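Local coordinates for protein PaaA (PDB 5FF5) that helps build the bicyclic core of the peptide-derived antibiotic pantocin A, probably activating its substrate by adenylation as E1-like ThiF-family enzymes do, at residues A[160-165]-A[205-210]; A[134-139]-A[223-228]; A[143-148]-A[176-181]; A[213-218]-A[244-249]. All blocks are in the same frame, centred on the assembly; numbering follows the deposited sequence. Where two conformers were deposited one is given.

Contact 1: residues A[160-165]-A[205-210]; sequences RLIDGD and ETFFEF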
loop_
_atom_site.group_PDB
_atom_site.type_symbol
_atom_site.label_atom_id
_atom_site.label_comp_id
_atom_site.label_asym_id
_atom_site.label_seq_id
_atom_site.Cartn_x
_atom_site.Cartn_y
_atom_site.Cartn_z
ATOM N N ARG A 160 -14.967 -14.034 3.495
ATOM C CA ARG A 160 -15.108 -15.013 4.573
ATOM C C ARG A 160 -13.947 -14.876 5.519
ATOM O O ARG A 160 -12.824 -15.198 5.147
ATOM C CB ARG A 160 -15.124 -16.449 4.058
ATOM C CG ARG A 160 -16.165 -16.749 3.026
ATOM C CD ARG A 160 -16.109 -18.213 2.613
ATOM N NE ARG A 160 -16.711 -19.103 3.599
ATOM C CZ ARG A 160 -18.014 -19.353 3.679
ATOM N NH1 ARG A 160 -18.851 -18.762 2.833
ATOM N NH2 ARG A 160 -18.479 -20.190 4.601
ATOM N N LEU A 161 -14.203 -14.415 6.740
ATOM C CA LEU A 161 -13.127 -14.222 7.706
ATOM C C LEU A 161 -13.172 -15.343 8.724
ATOM O O LEU A 161 -14.229 -15.633 9.270
ATOM C CB LEU A 161 -13.236 -12.874 8.407
ATOM C CG LEU A 161 -13.438 -11.651 7.531
ATOM C CD1 LEU A 161 -13.611 -10.478 8.446
ATOM C CD2 LEU A 161 -12.250 -11.461 6.613
ATOM N N ILE A 162 -12.015 -15.946 8.989
ATOM C CA ILE A 162 -11.894 -17.081 9.901
ATOM C C ILE A 162 -10.917 -16.754 11.016
ATOM O O ILE A 162 -9.728 -16.645 10.767
ATOM C CB ILE A 162 -11.363 -18.338 9.152
ATOM C CG1 ILE A 162 -11.959 -18.446 7.747
ATOM C CG2 ILE A 162 -11.539 -19.585 9.977
ATOM C CD1 ILE A 162 -13.433 -18.166 7.685
ATOM N N ASP A 163 -11.388 -16.636 12.248
ATOM C CA ASP A 163 -10.477 -16.313 13.338
ATOM C C ASP A 163 -11.097 -16.426 14.733
ATOM O O ASP A 163 -12.235 -16.005 14.967
ATOM C CB ASP A 163 -9.939 -14.906 13.126
ATOM C CG ASP A 163 -8.786 -14.572 14.039
ATOM O OD1 ASP A 163 -9.040 -14.345 15.246
ATOM O OD2 ASP A 163 -7.634 -14.528 13.545
ATOM N N GLY A 164 -10.329 -16.976 15.670
ATOM C CA GLY A 164 -10.825 -17.184 17.018
ATOM C C GLY A 164 -10.311 -16.204 18.062
ATOM O O GLY A 164 -10.575 -16.379 19.259
ATOM N N ASP A 165 -9.566 -15.183 17.628
ATOM C CA ASP A 165 -8.991 -14.225 18.579
ATOM C C ASP A 165 -9.864 -13.035 18.897
ATOM O O ASP A 165 -10.895 -12.787 18.265
ATOM C CB ASP A 165 -7.662 -13.676 18.087
ATOM C CG ASP A 165 -6.498 -14.558 18.439
ATOM O OD1 ASP A 165 -6.637 -15.361 19.388
ATOM O OD2 ASP A 165 -5.430 -14.407 17.791
ATOM N N GLU A 205 -18.968 -12.837 5.884
ATOM C CA GLU A 205 -19.317 -14.054 6.601
ATOM C C GLU A 205 -18.200 -14.331 7.584
ATOM O O GLU A 205 -17.028 -14.452 7.194
ATOM C CB GLU A 205 -19.501 -15.217 5.626
ATOM C CG GLU A 205 -20.644 -15.002 4.653
ATOM C CD GLU A 205 -20.625 -15.966 3.478
ATOM O OE1 GLU A 205 -19.765 -16.867 3.464
ATOM O OE2 GLU A 205 -21.457 -15.819 2.551
ATOM N N THR A 206 -18.564 -14.441 8.857
ATOM C CA THR A 206 -17.568 -14.501 9.916
ATOM C C THR A 206 -17.632 -15.820 10.677
ATOM O O THR A 206 -18.697 -16.347 10.942
ATOM C CB THR A 206 -17.728 -13.340 10.904
ATOM O OG1 THR A 206 -19.061 -13.326 11.446
ATOM C CG2 THR A 206 -17.395 -12.017 10.201
ATOM N N PHE A 207 -16.473 -16.387 10.953
ATOM C CA PHE A 207 -16.411 -17.596 11.729
ATOM C C PHE A 207 -15.508 -17.426 12.936
ATOM O O PHE A 207 -14.295 -17.463 12.825
ATOM C CB PHE A 207 -15.946 -18.730 10.844
ATOM C CG PHE A 207 -16.840 -18.955 9.678
ATOM C CD1 PHE A 207 -17.964 -19.753 9.796
ATOM C CD2 PHE A 207 -16.586 -18.343 8.469
ATOM C CE1 PHE A 207 -18.802 -19.948 8.720
ATOM C CE2 PHE A 207 -17.428 -18.541 7.391
ATOM C CZ PHE A 207 -18.531 -19.336 7.517
ATOM N N PHE A 208 -16.113 -17.303 14.108
ATOM C CA PHE A 208 -15.322 -17.100 15.297
ATOM C C PHE A 208 -14.764 -18.429 15.743
ATOM O O PHE A 208 -15.331 -19.081 16.614
ATOM C CB PHE A 208 -16.137 -16.448 16.408
ATOM C CG PHE A 208 -15.362 -16.252 17.668
ATOM C CD1 PHE A 208 -14.044 -15.834 17.614
ATOM C CD2 PHE A 208 -15.952 -16.429 18.904
ATOM C CE1 PHE A 208 -13.313 -15.645 18.769
ATOM C CE2 PHE A 208 -15.223 -16.232 20.060
ATOM C CZ PHE A 208 -13.898 -15.839 19.989
ATOM N N GLU A 209 -13.680 -18.845 15.091
ATOM C CA GLU A 209 -13.004 -20.092 15.417
ATOM C C GLU A 209 -11.650 -20.151 14.733
ATOM O O GLU A 209 -11.453 -19.483 13.731
ATOM C CB GLU A 209 -13.849 -21.261 14.962
ATOM C CG GLU A 209 -13.856 -21.450 13.455
ATOM C CD GLU A 209 -14.704 -22.638 13.020
ATOM O OE1 GLU A 209 -15.939 -22.457 12.912
ATOM O OE2 GLU A 209 -14.149 -23.752 12.823
ATOM N N PHE A 210 -10.732 -20.980 15.222
ATOM C CA PHE A 210 -9.483 -21.192 14.484
ATOM C C PHE A 210 -9.637 -22.365 13.522
ATOM O O PHE A 210 -10.572 -23.158 13.638
ATOM C CB PHE A 210 -8.288 -21.431 15.409
ATOM C CG PHE A 210 -7.930 -20.256 16.274
ATOM C CD1 PHE A 210 -7.230 -19.178 15.731
ATOM C CD2 PHE A 210 -8.251 -20.234 17.624
ATOM C CE1 PHE A 210 -6.871 -18.085 16.514
ATOM C CE2 PHE A 210 -7.900 -19.139 18.419
ATOM C CZ PHE A 210 -7.207 -18.064 17.865
#
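Ile162 runs alongside Phe207 in the same direction from one face of the sheet, with Ile162 CD1 3.3 Å from Phe207 CD2. Beneath them, strands 158-162 and 203-207 run parallel, their axes 4.8 Å apart. Three backbone bonds fix the register: Leu161 N to Glu205 O, Phe207 N to Leu161 O, and Asp163 N to Phe207 O at 3.1 Å. Arg160 joins the same face. Its chain turns at chi3 (77°), which brings NH2 of the guanidinium up to CZ of Phe207; the two planes are 33° apart, an oblique meeting rather than a flat stack. The carboxylate of Glu205 stands nearly upright to that guanidinium, at 85°. They form a salt bridge, although NH1 and OE1 are modelled too close for its exact geometry to be trusted. On the other face Leu161 CD1 and Thr206 CG2 are 4.4 Å apart, a looser pair.

Past the strands the contact passes into loops. Gly164 CA lies over the Phe210 ring, 3.8 Å from its centroid, a CH-pi contact. Asp163 OD1 accepts from Asp165 N at 2.6 Å, making an Asx turn, while its OD2 accepts from Met140 N in the glycine-rich loop. An acid at the end of the second strand often meets the nucleotide ribose in Rossmann-type folds; that role would only be an inference here. Arg160 NE bonds to Leu221 O. The chemistry is thus split: aliphatic and aromatic carbon fills the middle of the Ile162 face, the Arg160 charge is probably offset by Glu205, and Glu209 pairs with Arg217 beyond the strand.

Contact 2: residues A[134-139]-A[223-228]; sequences KVAIFG and GDSTFI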
loop_
_atom_site.group_PDB
_atom_site.type_symbol
_atom_site.label_atom_id
_atom_site.label_comp_id
_atom_site.label_asym_id
_atom_site.label_seq_id
_atom_site.Cartn_x
_atom_site.Cartn_y
_atom_site.Cartn_z
ATOM N N LYS A 134 -15.635 -14.534 -4.226
ATOM C CA LYS A 134 -15.679 -14.800 -2.786
ATOM C C LYS A 134 -14.311 -15.227 -2.303
ATOM O O LYS A 134 -13.800 -16.270 -2.703
ATOM C CB LYS A 134 -16.691 -15.894 -2.440
ATOM C CG LYS A 134 -18.130 -15.571 -2.785
ATOM C CD LYS A 134 -19.075 -16.500 -2.034
ATOM C CE LYS A 134 -18.576 -16.727 -0.617
ATOM N NZ LYS A 134 -19.512 -17.566 0.176
ATOM N N VAL A 135 -13.725 -14.431 -1.427
ATOM C CA VAL A 135 -12.379 -14.701 -0.968
ATOM C C VAL A 135 -12.451 -15.072 0.488
ATOM O O VAL A 135 -13.153 -14.423 1.257
ATOM C CB VAL A 135 -11.443 -13.482 -1.227
ATOM C CG1 VAL A 135 -10.029 -13.748 -0.799
ATOM C CG2 VAL A 135 -11.464 -13.163 -2.682
ATOM N N ALA A 136 -11.782 -16.166 0.842
ATOM C CA ALA A 136 -11.734 -16.636 2.218
ATOM C C ALA A 136 -10.350 -16.389 2.750
ATOM O O ALA A 136 -9.359 -16.710 2.112
ATOM C CB ALA A 136 -12.099 -18.100 2.314
ATOM N N ILE A 137 -10.285 -15.785 3.918
ATOM C CA ILE A 137 -9.017 -15.402 4.514
ATOM C C ILE A 137 -8.862 -16.092 5.853
ATOM O O ILE A 137 -9.723 -15.983 6.725
ATOM C CB ILE A 137 -8.905 -13.877 4.690
ATOM C CG1 ILE A 137 -9.264 -13.186 3.378
ATOM C CG2 ILE A 137 -7.502 -13.486 5.061
ATOM C CD1 ILE A 137 -9.273 -11.674 3.472
ATOM N N PHE A 138 -7.785 -16.852 5.986
ATOM C CA PHE A 138 -7.567 -17.639 7.176
ATOM C C PHE A 138 -6.660 -16.903 8.127
ATOM O O PHE A 138 -5.454 -16.956 7.996
ATOM C CB PHE A 138 -7.002 -19.021 6.803
ATOM C CG PHE A 138 -8.042 -19.951 6.243
ATOM C CD1 PHE A 138 -8.758 -20.789 7.082
ATOM C CD2 PHE A 138 -8.347 -19.942 4.898
ATOM C CE1 PHE A 138 -9.736 -21.612 6.586
ATOM C CE2 PHE A 138 -9.320 -20.753 4.395
ATOM C CZ PHE A 138 -10.015 -21.595 5.237
ATOM N N GLY A 139 -7.251 -16.205 9.083
ATOM C CA GLY A 139 -6.483 -15.530 10.116
ATOM C C GLY A 139 -6.496 -14.015 9.963
ATOM O O GLY A 139 -6.103 -13.486 8.916
ATOM N N GLY A 223 -16.247 -23.419 1.994
ATOM C CA GLY A 223 -17.536 -23.244 1.353
ATOM C C GLY A 223 -17.415 -22.977 -0.128
ATOM O O GLY A 223 -16.574 -23.571 -0.798
ATOM N N ASP A 224 -18.175 -22.008 -0.629
ATOM C CA ASP A 224 -18.172 -21.730 -2.062
ATOM C C ASP A 224 -17.252 -20.574 -2.414
ATOM O O ASP A 224 -17.536 -19.824 -3.340
ATOM C CB ASP A 224 -19.589 -21.431 -2.584
ATOM C CG ASP A 224 -20.250 -20.238 -1.894
ATOM O OD1 ASP A 224 -19.646 -19.652 -0.967
ATOM O OD2 ASP A 224 -21.404 -19.909 -2.271
ATOM N N SER A 225 -16.143 -20.456 -1.683
ATOM C CA SER A 225 -15.116 -19.482 -2.006
ATOM C C SER A 225 -14.636 -19.685 -3.429
ATOM O O SER A 225 -14.656 -20.796 -3.968
ATOM C CB SER A 225 -13.919 -19.573 -1.053
ATOM O OG SER A 225 -14.302 -19.348 0.287
ATOM N N THR A 226 -14.195 -18.585 -4.020
ATOM C CA THR A 226 -13.684 -18.575 -5.364
ATOM C C THR A 226 -12.174 -18.294 -5.378
ATOM O O THR A 226 -11.513 -18.471 -6.390
ATOM C CB THR A 226 -14.472 -17.575 -6.166
ATOM O OG1 THR A 226 -14.377 -16.300 -5.528
ATOM C CG2 THR A 226 -15.936 -17.993 -6.172
ATOM N N PHE A 227 -11.637 -17.894 -4.232
ATOM C CA PHE A 227 -10.215 -17.589 -4.075
ATOM C C PHE A 227 -9.826 -17.764 -2.606
ATOM O O PHE A 227 -10.642 -17.523 -1.729
ATOM C CB PHE A 227 -9.907 -16.153 -4.520
ATOM C CG PHE A 227 -8.555 -15.987 -5.146
ATOM C CD1 PHE A 227 -8.425 -15.794 -6.507
ATOM C CD2 PHE A 227 -7.410 -16.003 -4.366
ATOM C CE1 PHE A 227 -7.176 -15.645 -7.076
ATOM C CE2 PHE A 227 -6.156 -15.863 -4.935
ATOM C CZ PHE A 227 -6.039 -15.684 -6.285
ATOM N N ILE A 228 -8.590 -18.169 -2.324
ATOM C CA ILE A 228 -8.158 -18.341 -0.937
ATOM C C ILE A 228 -6.819 -17.650 -0.665
ATOM O O ILE A 228 -5.866 -17.755 -1.454
ATOM C CB ILE A 228 -8.024 -19.858 -0.548
ATOM C CG1 ILE A 228 -9.387 -20.542 -0.519
ATOM C CG2 ILE A 228 -7.334 -20.012 0.791
ATOM C CD1 ILE A 228 -9.323 -21.973 -0.269
#
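Asp224 reaches Lys134 where strand 134-138, the first of the Rossmann-type sheet, pairs in parallel with strand 227-229, the fourth. The strand order 3-2-1-4 places this pair at the point where the chain changes the side on which it adds strands. The carboxylate of Asp224 forms a salt bridge to Lys134 NZ through OD1; the model puts the two atoms very close, so the length itself is doubtful. Arg160 and Glu205 lie farther off in the same cluster of charges.

Ser225 comes next. Its OG sits 3.2 Å from Ala136 CB, and its polar partner is Val222 O, at the end of the preceding helix.

Thr226 takes hold of both polar atoms of the Lys134 backbone. With OG1 tucked between its own N and carbonyl carbon (chi1 57°), the oxygen accepts from Lys134 N almost straight, at 171°, while Thr226 N donates to Lys134 O over 2.7 Å in the carbonyl plane. Phe227 N gives that same oxygen a second bond, 3.1 Å long and tilted 24° out of the plane. Two donors therefore share one acceptor as the loop turns into the strand. Phe227 O then accepts from Ala136 N at 3.1 Å, and Phe227 CB lies 3.8 Å from Val135 CG2, the two side chains alongside each other. Ile228 ends the walk on the other face, its CG2 meeting the edge of the Phe138 ring 4.2 Å from CE2.

Contact 3: residues A[143-148]-A[176-181]; sequences WGTWCA and VLYRTD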
loop_
_atom_site.group_PDB
_atom_site.type_symbol
_atom_site.label_atom_id
_atom_site.label_comp_id
_atom_site.label_asym_id
_atom_site.label_seq_id
_atom_site.Cartn_x
_atom_site.Cartn_y
_atom_site.Cartn_z
ATOM N N TRP A 143 -0.969 -9.645 8.443
ATOM C CA TRP A 143 -1.129 -9.830 7.002
ATOM C C TRP A 143 -2.616 -9.937 6.680
ATOM O O TRP A 143 -3.077 -9.433 5.663
ATOM C CB TRP A 143 -0.374 -11.075 6.505
ATOM C CG TRP A 143 -0.872 -12.389 7.037
ATOM C CD1 TRP A 143 -0.445 -13.043 8.168
ATOM C CD2 TRP A 143 -1.864 -13.245 6.431
ATOM N NE1 TRP A 143 -1.129 -14.238 8.315
ATOM C CE2 TRP A 143 -1.998 -14.390 7.265
ATOM C CE3 TRP A 143 -2.657 -13.153 5.276
ATOM C CZ2 TRP A 143 -2.886 -15.434 6.973
ATOM C CZ3 TRP A 143 -3.546 -14.200 4.989
ATOM C CH2 TRP A 143 -3.650 -15.321 5.839
ATOM N N GLY A 144 -3.357 -10.534 7.607
ATOM C CA GLY A 144 -4.766 -10.819 7.436
ATOM C C GLY A 144 -5.683 -9.630 7.333
ATOM O O GLY A 144 -6.572 -9.602 6.482
ATOM N N THR A 145 -5.475 -8.651 8.210
ATOM C CA THR A 145 -6.321 -7.456 8.260
ATOM C C THR A 145 -6.138 -6.532 7.058
ATOM O O THR A 145 -7.087 -5.899 6.609
ATOM C CB THR A 145 -6.040 -6.622 9.530
ATOM O OG1 THR A 145 -4.630 -6.438 9.692
ATOM C CG2 THR A 145 -6.577 -7.313 10.761
ATOM N N TRP A 146 -4.923 -6.451 6.531
ATOM C CA TRP A 146 -4.665 -5.562 5.403
ATOM C C TRP A 146 -5.229 -6.123 4.121
ATOM O O TRP A 146 -5.707 -5.369 3.281
ATOM C CB TRP A 146 -3.173 -5.301 5.255
ATOM C CG TRP A 146 -2.636 -4.437 6.330
ATOM C CD1 TRP A 146 -2.194 -4.828 7.554
ATOM C CD2 TRP A 146 -2.485 -3.021 6.283
ATOM N NE1 TRP A 146 -1.781 -3.742 8.277
ATOM C CE2 TRP A 146 -1.948 -2.617 7.517
ATOM C CE3 TRP A 146 -2.741 -2.049 5.306
ATOM C CZ2 TRP A 146 -1.664 -1.295 7.807
ATOM C CZ3 TRP A 146 -2.470 -0.735 5.598
ATOM C CH2 TRP A 146 -1.931 -0.368 6.839
ATOM N N CYS A 147 -5.177 -7.441 3.970
ATOM C CA CYS A 147 -5.737 -8.067 2.782
ATOM C C CYS A 147 -7.255 -7.917 2.722
ATOM O O CYS A 147 -7.815 -7.650 1.660
ATOM C CB CYS A 147 -5.375 -9.544 2.705
ATOM S SG CYS A 147 -3.674 -9.902 2.254
ATOM N N ALA A 148 -7.926 -8.126 3.850
ATOM C CA ALA A 148 -9.371 -7.962 3.893
ATOM C C ALA A 148 -9.740 -6.548 3.465
ATOM O O ALA A 148 -10.640 -6.336 2.639
ATOM C CB ALA A 148 -9.906 -8.254 5.286
ATOM N N VAL A 176 -4.943 -3.347 10.924
ATOM C CA VAL A 176 -5.639 -2.101 10.521
ATOM C C VAL A 176 -7.167 -2.065 10.605
ATOM O O VAL A 176 -7.754 -0.980 10.600
ATOM C CB VAL A 176 -5.265 -1.718 9.062
ATOM C CG1 VAL A 176 -5.855 -2.713 8.053
ATOM C CG2 VAL A 176 -5.713 -0.299 8.745
ATOM N N LEU A 177 -7.808 -3.236 10.653
ATOM C CA LEU A 177 -9.271 -3.332 10.721
ATOM C C LEU A 177 -9.788 -3.079 12.133
ATOM O O LEU A 177 -11.005 -3.004 12.349
ATOM C CB LEU A 177 -9.735 -4.709 10.253
ATOM C CG LEU A 177 -9.718 -4.969 8.764
ATOM C CD1 LEU A 177 -10.329 -6.304 8.457
ATOM C CD2 LEU A 177 -10.520 -3.880 8.096
ATOM N N TYR A 178 -8.856 -2.951 13.082
ATOM C CA TYR A 178 -9.197 -2.810 14.490
ATOM C C TYR A 178 -8.753 -1.453 15.015
ATOM O O TYR A 178 -7.572 -1.119 14.971
ATOM C CB TYR A 178 -8.546 -3.922 15.329
ATOM C CG TYR A 178 -8.618 -5.302 14.725
ATOM C CD1 TYR A 178 -9.783 -5.779 14.167
ATOM C CD2 TYR A 178 -7.505 -6.128 14.711
ATOM C CE1 TYR A 178 -9.836 -7.041 13.603
ATOM C CE2 TYR A 178 -7.548 -7.397 14.153
ATOM C CZ TYR A 178 -8.716 -7.851 13.599
ATOM O OH TYR A 178 -8.771 -9.115 13.038
ATOM N N ARG A 179 -9.702 -0.701 15.559
ATOM C CA ARG A 179 -9.426 0.611 16.124
ATOM C C ARG A 179 -9.480 0.532 17.634
ATOM O O ARG A 179 -9.906 -0.478 18.176
ATOM C CB ARG A 179 -10.425 1.644 15.608
ATOM C CG ARG A 179 -10.285 1.965 14.117
ATOM C CD ARG A 179 -11.660 2.058 13.460
ATOM N NE ARG A 179 -11.669 2.978 12.325
ATOM C CZ ARG A 179 -12.249 4.173 12.323
ATOM N NH1 ARG A 179 -12.867 4.634 13.402
ATOM N NH2 ARG A 179 -12.191 4.915 11.234
ATOM N N THR A 180 -9.030 1.580 18.316
ATOM C CA THR A 180 -8.946 1.559 19.778
ATOM C C THR A 180 -10.239 1.123 20.471
ATOM O O THR A 180 -10.204 0.322 21.388
ATOM C CB THR A 180 -8.546 2.914 20.315
ATOM O OG1 THR A 180 -7.402 3.380 19.587
ATOM C CG2 THR A 180 -8.179 2.805 21.772
ATOM N N ASP A 181 -11.384 1.579 19.987
ATOM C CA ASP A 181 -12.647 1.170 20.584
ATOM C C ASP A 181 -12.949 -0.309 20.366
ATOM O O ASP A 181 -13.888 -0.846 20.962
ATOM C CB ASP A 181 -13.807 1.996 20.016
ATOM C CG ASP A 181 -14.211 3.157 20.923
ATOM O OD1 ASP A 181 -13.895 3.116 22.141
ATOM O OD2 ASP A 181 -14.870 4.104 20.421
#
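Val176 lies over one face of the Trp146 indole, crossing it at about a right angle. CG1 is 3.9 Å from the centroid of the five-membered ring and only 12° off its normal, a well-centred CH-pi contact; CB is 3.8 Å from CE2. The next residue, Leu177, packs against the helix, with CG 3.5 Å from Thr145 O and CD1 3.7 Å from Ala148 CB. Thr145 CG2 meets Tyr178 CE2 at 3.5 Å, the two side chains again crossing nearly squarely. The polar link is slight: Val176 N donates to Thr145 OG1 over 3.3 Å at 134°, a weak bond.

Second-shell bonds set these groups. The Thr145 rotamer (chi1 48°) turns OG1 back to Gly141 O and Gly142 O, bonding to both, and CG2 to Tyr178. Trp146 NE1 bonds to Arg174 O and Tyr178 OH to Met140 O. Met140, Gly141 and Gly142 belong to the glycine-rich turn and the start of its helix, whose sequence fits a Rossmann GxGxxG pattern.

Trp146 packs on Trp146 of the second subunit, and Val176 O bonds to Tyr198 there. Within the chain, helix 326-345 covers Trp146, helix 187-198 backs Leu177 and Tyr178, and strand 134-138 lies against Ala148.

Contact 4: residues A[213-218]-A[244-249]; sequences PDRARL and EEIIHS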
loop_
_atom_site.group_PDB
_atom_site.type_symbol
_atom_site.label_atom_id
_atom_site.label_comp_id
_atom_site.label_asym_id
_atom_site.label_seq_id
_atom_site.Cartn_x
_atom_site.Cartn_y
_atom_site.Cartn_z
ATOM N N PRO A 213 -7.200 -28.899 12.000
ATOM C CA PRO A 213 -6.843 -29.787 10.895
ATOM C C PRO A 213 -7.876 -30.890 10.673
ATOM O O PRO A 213 -7.475 -32.038 10.517
ATOM C CB PRO A 213 -5.499 -30.372 11.341
ATOM C CG PRO A 213 -5.578 -30.364 12.825
ATOM C CD PRO A 213 -6.409 -29.168 13.212
ATOM N N ASP A 214 -9.162 -30.539 10.673
ATOM C CA ASP A 214 -10.259 -31.446 10.321
ATOM C C ASP A 214 -10.785 -31.080 8.939
ATOM O O ASP A 214 -11.287 -29.980 8.738
ATOM C CB ASP A 214 -11.390 -31.363 11.346
ATOM N N ARG A 215 -10.674 -31.971 7.968
ATOM C CA ARG A 215 -11.100 -31.603 6.616
ATOM C C ARG A 215 -12.610 -31.433 6.549
ATOM O O ARG A 215 -13.136 -30.781 5.639
ATOM C CB ARG A 215 -10.639 -32.623 5.567
ATOM C CG ARG A 215 -11.183 -32.346 4.170
ATOM C CD ARG A 215 -10.397 -33.061 3.088
ATOM N NE ARG A 215 -10.900 -32.716 1.762
ATOM C CZ ARG A 215 -10.163 -32.669 0.656
ATOM N NH1 ARG A 215 -8.871 -32.966 0.697
ATOM N NH2 ARG A 215 -10.726 -32.324 -0.497
ATOM N N ALA A 216 -13.318 -32.021 7.505
ATOM C CA ALA A 216 -14.766 -31.947 7.461
ATOM C C ALA A 216 -15.225 -30.518 7.748
ATOM O O ALA A 216 -16.175 -30.045 7.132
ATOM C CB ALA A 216 -15.378 -32.921 8.446
ATOM N N ARG A 217 -14.525 -29.821 8.643
ATOM C CA ARG A 217 -14.884 -28.451 8.990
ATOM C C ARG A 217 -14.307 -27.486 7.955
ATOM O O ARG A 217 -14.995 -26.571 7.495
ATOM C CB ARG A 217 -14.396 -28.099 10.399
ATOM C CG ARG A 217 -14.776 -26.689 10.886
ATOM C CD ARG A 217 -16.241 -26.396 10.633
ATOM N NE ARG A 217 -16.714 -25.132 11.199
ATOM C CZ ARG A 217 -17.923 -24.623 10.957
ATOM N NH1 ARG A 217 -18.758 -25.258 10.154
ATOM N NH2 ARG A 217 -18.309 -23.486 11.505
ATOM N N LEU A 218 -13.058 -27.730 7.555
ATOM C CA LEU A 218 -12.364 -26.877 6.597
ATOM C C LEU A 218 -13.109 -26.738 5.276
ATOM O O LEU A 218 -13.106 -25.670 4.682
ATOM C CB LEU A 218 -10.975 -27.429 6.321
ATOM C CG LEU A 218 -9.980 -27.298 7.462
ATOM C CD1 LEU A 218 -8.671 -28.022 7.142
ATOM C CD2 LEU A 218 -9.740 -25.828 7.759
ATOM N N GLU A 244 -3.198 -25.912 6.903
ATOM C CA GLU A 244 -2.813 -25.339 5.615
ATOM C C GLU A 244 -2.811 -26.376 4.495
ATOM O O GLU A 244 -3.276 -26.111 3.391
ATOM C CB GLU A 244 -1.440 -24.662 5.717
ATOM N N GLU A 245 -2.307 -27.568 4.773
ATOM C CA GLU A 245 -2.204 -28.549 3.710
ATOM C C GLU A 245 -3.571 -29.115 3.307
ATOM O O GLU A 245 -3.772 -29.512 2.167
ATOM C CB GLU A 245 -1.254 -29.651 4.118
ATOM C CG GLU A 245 -0.956 -30.612 3.004
ATOM C CD GLU A 245 -0.019 -31.715 3.436
ATOM O OE1 GLU A 245 0.965 -31.416 4.163
ATOM O OE2 GLU A 245 -0.282 -32.879 3.051
ATOM N N ILE A 246 -4.499 -29.196 4.249
ATOM C CA ILE A 246 -5.838 -29.664 3.918
ATOM C C ILE A 246 -6.586 -28.613 3.105
ATOM O O ILE A 246 -7.298 -28.951 2.138
ATOM C CB ILE A 246 -6.657 -30.060 5.178
ATOM C CG1 ILE A 246 -5.918 -31.133 5.959
ATOM C CG2 ILE A 246 -8.024 -30.637 4.795
ATOM C CD1 ILE A 246 -6.742 -31.734 7.055
ATOM N N ILE A 247 -6.417 -27.344 3.487
ATOM C CA ILE A 247 -7.041 -26.253 2.743
ATOM C C ILE A 247 -6.555 -26.312 1.294
ATOM O O ILE A 247 -7.366 -26.268 0.373
ATOM C CB ILE A 247 -6.732 -24.878 3.340
ATOM C CG1 ILE A 247 -7.255 -24.789 4.765
ATOM C CG2 ILE A 247 -7.350 -23.789 2.496
ATOM C CD1 ILE A 247 -7.001 -23.452 5.412
ATOM N N HIS A 248 -5.238 -26.397 1.104
ATOM C CA HIS A 248 -4.644 -26.639 -0.205
ATOM C C HIS A 248 -5.258 -27.842 -0.957
ATOM O O HIS A 248 -5.543 -27.756 -2.157
ATOM C CB HIS A 248 -3.138 -26.838 -0.053
ATOM C CG HIS A 248 -2.340 -25.598 -0.316
ATOM N ND1 HIS A 248 -1.286 -25.206 0.481
ATOM C CD2 HIS A 248 -2.450 -24.656 -1.281
ATOM C CE1 HIS A 248 -0.788 -24.073 0.026
ATOM N NE2 HIS A 248 -1.474 -23.720 -1.045
ATOM N N SER A 249 -5.454 -28.965 -0.271
ATOM C CA SER A 249 -6.084 -30.109 -0.914
ATOM C C SER A 249 -7.526 -29.768 -1.306
ATOM O O SER A 249 -7.997 -30.091 -2.411
ATOM C CB SER A 249 -6.053 -31.337 -0.007
ATOM O OG SER A 249 -6.675 -32.450 -0.639
#
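The start of helix 215-222 comes against helix 243-254 with CA atoms 6.2 Å apart at Arg215 and Ile246 and 6.6 Å apart at Leu218 and Ile247, a spacing that lets side chains one turn apart on the first helix receive a residue of the second. Ile246 is that residue. Its CG2 branch touches both Arg215 CB, 3.4 Å away, and Leu218 CD1, while the CD1 end extends to Pro213 O at 3.6 Å. Leu218 divides its two methyls between neighbours, crossing both at about a right angle: CD1 comes to 3.5 Å from Ile246 CB, and CD2 to 4.0 Å from Ile247 CG1.

Arg215 leaves its helix with CG anti to the backbone N (chi1 174°) and stays extended as far as NE. The methylene run therefore passes obliquely along Ile246 CG2, from CB through CG to CD, before the guanidinium arrives at Ser249, one turn beyond Ile246. There NH1 donates to Ser249 OG over 2.6 Å, with the hydroxyl at the guanidinium edge, 16° out of its plane. The N-H...O angle of 138° shows that this bond is bent.

Two carboxylates complete the set: NE of Arg215 pairs with Glu219 on its own helix and NH2 with Asp253 on the other, so all three guanidinium nitrogens have partners. Leu218 and Arg215 also touch Ile250. The interface joins two helices flanking strand 227-229 in sequence. Its inner part is aliphatic; at the outer edge one arginine bridges both helices, its charge probably balanced by the two acids.

Contacts 1 and 2 belong to the parallel part of the same mixed sheet, their centres 12 Å apart, and the Arg160 backbone joins them through probable hydrogen bonds from Arg160 N to Val135 O (2.9 Å) and from Ile137 N to Arg160 O (2.9 Å). Helices pack on the two faces. Contact 3 touches the sheet where Ile137 CD1 meets Ala148 CA at 3.7 Å. Contact 4 reaches it through Ile247 CD1, 3.5 Å from Phe138 CE1. Contacts 3 and 4 do not touch; their centres are 25 Å apart. The turn after strand 134-138 and the first turn of helix 142-153 (residues 139-144) probably form the nucleotide-binding site, as the Rossmann-type GxGxxG sequence suggests, bordered by contacts 1, 2 and 3.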